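Local coordinates for prophage Lp1 protein 11 (PDB 3B7H), which probably binds DNA as a small helix-turn-helix protein of the Cro/C1 type, perhaps a regulator of prophage genes, at residues Leu21-Val26 with Asn38-Gly43. Numbering follows the deposited sequence.
Sequences LTINRV and NAMFEG
Ile-23 in the first turn of helix 23-30 faces Met-40 and Phe-41 of segment 38-43, across backbones that stay well apart: the nearest CA atoms, those of Ile-23 and Asn-38, are 9.9 Å from each other. All contacts between the two segments are made by side-chain atoms, and about 98 Å² of surface is buried in all. With CG1 anti to the backbone N (chi1 -175°), the longer branch of Ile-23 is directed at the other helix, and the turn at chi2 (71°) sets CD1 at its tip. There it meets Met-40 tip to tip, with Ile-23 CD1 3.3 Å from Met-40 CE, a separation short for two methyl carbons and therefore doubtful as a measure of tightness. The Met-40 chain bends at its last torsion (chi3 68°), placing CE beside that methyl. Phe-41 comes from the opposite direction and offers the edge of its ring: Ile-23 CD1 lies near the ring plane, 3.8 Å from Phe-41 CE2. Outside the pair, Met-13 of helix 4-18 touches both Ile-23 and Phe-41, while Leu-12 packs on Met-40, which extends the apolar cluster to a third helix. The start of helix 23-30 is capped by Thr-22, whose OG1 accepts from Arg-25 N at 3.2 Å. Two short helices joined by a tight turn and packed on helix 4-18 are characteristic of the helix-turn-helix in Cro/C1-type domains, in which helix 34-41 would be the probable recognition helix.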
loop_
_atom_site.group_PDB
_atom_site.type_symbol
_atom_site.label_atom_id
_atom_site.label_comp_id
_atom_site.label_asym_id
_atom_site.label_seq_id
_atom_site.Cartn_x
_atom_site.Cartn_y
_atom_site.Cartn_z
ATOM N N LEU A 21 4.021 22.083 0.611
ATOM C CA LEU A 21 3.986 21.600 1.991
ATOM C C LEU A 21 5.385 21.093 2.343
ATOM O O LEU A 21 6.283 21.047 1.506
ATOM C CB LEU A 21 2.967 20.459 2.138
ATOM C CG LEU A 21 1.487 20.808 1.964
ATOM C CD1 LEU A 21 0.656 19.600 1.626
ATOM C CD2 LEU A 21 0.975 21.458 3.222
ATOM N N THR A 22 5.558 20.698 3.586
ATOM C CA THR A 22 6.757 20.000 3.994
ATOM C C THR A 22 6.312 18.663 4.585
ATOM O O THR A 22 5.160 18.520 4.990
ATOM C CB THR A 22 7.570 20.819 5.029
ATOM O OG1 THR A 22 6.759 21.112 6.176
ATOM C CG2 THR A 22 8.074 22.120 4.423
ATOM N N ILE A 23 7.211 17.686 4.618
ATOM C CA ILE A 23 6.881 16.399 5.199
ATOM C C ILE A 23 6.450 16.548 6.657
ATOM O O ILE A 23 5.549 15.861 7.115
ATOM C CB ILE A 23 8.032 15.360 5.030
ATOM C CG1 ILE A 23 7.582 13.976 5.543
ATOM C CG2 ILE A 23 9.326 15.806 5.724
ATOM C CD1 ILE A 23 6.549 13.276 4.663
ATOM N N ASN A 24 7.069 17.473 7.377
ATOM C CA ASN A 24 6.736 17.713 8.770
ATOM C C ASN A 24 5.340 18.292 8.931
ATOM O O ASN A 24 4.601 17.922 9.838
ATOM C CB ASN A 24 7.778 18.669 9.369
ATOM C CG ASN A 24 7.556 18.954 10.832
ATOM O OD1 ASN A 24 7.155 20.064 11.214
ATOM N ND2 ASN A 24 7.855 17.974 11.664
ATOM N N ARG A 25 4.982 19.214 8.053
ATOM C CA ARG A 25 3.646 19.784 8.061
ATOM C C ARG A 25 2.565 18.719 7.761
ATOM O O ARG A 25 1.521 18.667 8.414
ATOM C CB ARG A 25 3.581 20.913 7.041
ATOM C CG ARG A 25 2.272 21.668 7.000
ATOM C CD ARG A 25 1.755 22.038 8.391
ATOM N NE ARG A 25 0.539 22.859 8.310
ATOM C CZ ARG A 25 -0.274 23.129 9.338
ATOM N NH1 ARG A 25 -0.025 22.648 10.562
ATOM N NH2 ARG A 25 -1.351 23.888 9.142
ATOM N N VAL A 26 2.844 17.869 6.774
ATOM C CA VAL A 26 1.944 16.788 6.400
ATOM C C VAL A 26 1.837 15.836 7.574
ATOM O O VAL A 26 0.760 15.438 7.948
ATOM C CB VAL A 26 2.443 16.074 5.142
ATOM C CG1 VAL A 26 1.686 14.782 4.898
ATOM C CG2 VAL A 26 2.314 16.999 3.949
ATOM N N ASN A 38 10.133 9.429 10.112
ATOM C CA ASN A 38 11.514 8.994 9.956
ATOM C C ASN A 38 11.616 7.599 9.318
ATOM O O ASN A 38 12.447 7.376 8.439
ATOM C CB ASN A 38 12.260 9.054 11.319
ATOM C CG ASN A 38 12.503 10.506 11.815
ATOM O OD1 ASN A 38 12.523 11.455 11.018
ATOM N ND2 ASN A 38 12.681 10.670 13.137
ATOM N N ALA A 39 10.751 6.680 9.764
ATOM C CA ALA A 39 10.734 5.284 9.269
ATOM C C ALA A 39 10.461 5.208 7.761
ATOM O O ALA A 39 11.165 4.529 7.000
ATOM C CB ALA A 39 9.716 4.464 10.035
ATOM N N MET A 40 9.438 5.945 7.338
ATOM C CA MET A 40 9.094 6.091 5.914
ATOM C C MET A 40 10.323 6.265 5.027
ATOM O O MET A 40 10.433 5.587 4.005
ATOM C CB MET A 40 8.145 7.287 5.750
ATOM C CG MET A 40 7.806 7.685 4.322
ATOM S SD MET A 40 6.174 8.503 4.269
ATOM C CE MET A 40 6.492 10.035 5.131
ATOM N N PHE A 41 11.235 7.162 5.432
ATOM C CA PHE A 41 12.441 7.518 4.655
ATOM C C PHE A 41 13.725 6.781 5.118
ATOM O O PHE A 41 14.814 7.014 4.561
ATOM C CB PHE A 41 12.679 9.050 4.696
ATOM C CG PHE A 41 11.607 9.852 4.011
ATOM C CD1 PHE A 41 11.735 10.214 2.675
ATOM C CD2 PHE A 41 10.463 10.241 4.703
ATOM C CE1 PHE A 41 10.740 10.935 2.043
ATOM C CE2 PHE A 41 9.448 10.959 4.068
ATOM C CZ PHE A 41 9.591 11.302 2.736
ATOM N N GLU A 42 13.599 5.912 6.136
ATOM C CA GLU A 42 14.665 4.949 6.483
ATOM C C GLU A 42 14.550 3.823 5.486
ATOM O O GLU A 42 13.525 3.134 5.437
ATOM C CB GLU A 42 14.523 4.368 7.904
ATOM C CG GLU A 42 14.975 5.280 9.054
ATOM C CD GLU A 42 16.480 5.593 9.030
ATOM O OE1 GLU A 42 17.275 4.630 9.096
ATOM O OE2 GLU A 42 16.862 6.793 8.941
ATOM N N GLY A 43 15.594 3.658 4.685
ATOM C CA GLY A 43 15.641 2.621 3.692
ATOM C C GLY A 43 15.457 1.221 4.252
ATOM O O GLY A 43 14.821 0.387 3.604
#